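Local coordinates for protein fumarate reductase iron-sulfur subunit (Mycolicibacterium smegmatis, PDB 7D6V) that probably carries electrons through its three iron-sulfur clusters, from the flavoprotein subunit towards quinone, as part of a mycobacterial succinate dehydrogenase, at residues 30-33 against 34-37. Numbering follows the deposited sequence.
Sequences GEVV and LDII
Val32 and Asp35 meet where the loop after strand 17-27 turns into helix 33-43, and they show how a side chain of the first turn can hold the residue that caps a helix. Val32 occupies the N-cap position, and its backbone N donates to Asp35 OD1 over 3.0 Å, with an N-H...O angle of 152°. This is one half of a capping box, from N3 back to the N-cap; valine has no side-chain acceptor for the reciprocal bond. The carboxylate receives the bond on its anti side, with the donor 34° out of its plane. A chi1 of -57°, which sets Asp35 CG beside its own backbone N, turns the acid back towards the cap, and Val32 CG2 lies against the carboxylate. At the other end of Val32, its O accepts two weak bonds, from Asp35 N and Ile36 N, while Ile37 N makes the next helical bond to Val33 O at 2.9 Å.

Apolar contacts follow the same turn. Val33 and Ile37 lie side by side and point the same way, CG1 to CG1 at 4.1 Å, whereas Val32 CG2 reaches Leu34 CB at 4.2 Å. Ile36 crosses Glu31 at about a right angle, bringing Ile36 CD1 up to the end of Glu31 OE1; its other neighbours include Val25 and Val27 of strand 17-27. The polar end of Glu31 is engaged by a salt bridge to Arg39 and a hydrogen bond to Asn28.

Leu257 of subunit A packs on Glu31 and Asp35. The helix dipole should favour negative charge on Asp35, whereas Arg39 probably balances Glu31; the Asp35 bond ties the loop to the first turn of the helix whose Leu34 borders the [2Fe-2S] cluster and touches Cys74 of its pocket.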
# COMPACT_ATOMS: atom_id res chain seq x y z
N GLY B 30 -19.31 12.60 3.63
CA GLY B 30 -18.27 12.07 2.77
C GLY B 30 -16.85 12.29 3.22
O GLY B 30 -15.93 12.16 2.40
N GLU B 31 -16.62 12.59 4.49
CA GLU B 31 -15.29 12.87 5.00
C GLU B 31 -14.80 11.72 5.86
O GLU B 31 -15.58 11.07 6.56
CB GLU B 31 -15.27 14.16 5.82
CG GLU B 31 -15.53 15.40 4.99
CD GLU B 31 -15.54 16.65 5.82
OE1 GLU B 31 -15.47 16.53 7.06
OE2 GLU B 31 -15.61 17.75 5.24
N VAL B 32 -13.50 11.44 5.78
CA VAL B 32 -12.86 10.43 6.61
C VAL B 32 -12.41 11.04 7.93
O VAL B 32 -12.44 12.26 8.11
CB VAL B 32 -11.68 9.74 5.89
CG1 VAL B 32 -12.19 8.90 4.73
CG2 VAL B 32 -10.67 10.76 5.43
N VAL B 33 -12.02 10.17 8.87
CA VAL B 33 -11.54 10.63 10.18
C VAL B 33 -10.33 11.55 10.02
O VAL B 33 -10.20 12.55 10.74
CB VAL B 33 -11.21 9.42 11.07
CG1 VAL B 33 -10.38 9.83 12.26
CG2 VAL B 33 -12.48 8.74 11.52
N LEU B 34 -9.44 11.24 9.08
CA LEU B 34 -8.24 12.05 8.91
C LEU B 34 -8.57 13.48 8.50
O LEU B 34 -7.85 14.41 8.89
CB LEU B 34 -7.31 11.40 7.88
CG LEU B 34 -5.90 11.97 7.77
CD1 LEU B 34 -5.25 12.08 9.13
CD2 LEU B 34 -5.05 11.13 6.84
N ASP B 35 -9.64 13.68 7.73
CA ASP B 35 -10.07 15.04 7.42
C ASP B 35 -10.50 15.79 8.67
O ASP B 35 -10.21 16.98 8.83
CB ASP B 35 -11.21 15.02 6.40
CG ASP B 35 -10.85 14.29 5.13
OD1 ASP B 35 -11.72 13.57 4.60
OD2 ASP B 35 -9.71 14.45 4.65
N ILE B 36 -11.21 15.10 9.58
CA ILE B 36 -11.62 15.73 10.82
C ILE B 36 -10.41 16.08 11.67
O ILE B 36 -10.36 17.13 12.32
CB ILE B 36 -12.60 14.81 11.57
CG1 ILE B 36 -13.62 14.22 10.60
CG2 ILE B 36 -13.31 15.57 12.67
CD1 ILE B 36 -14.52 15.25 9.96
N ILE B 37 -9.40 15.20 11.67
CA ILE B 37 -8.17 15.48 12.41
C ILE B 37 -7.45 16.69 11.81
O ILE B 37 -6.92 17.53 12.54
CB ILE B 37 -7.27 14.23 12.42
CG1 ILE B 37 -7.99 13.07 13.09
CG2 ILE B 37 -5.97 14.52 13.14
CD1 ILE B 37 -8.22 13.25 14.57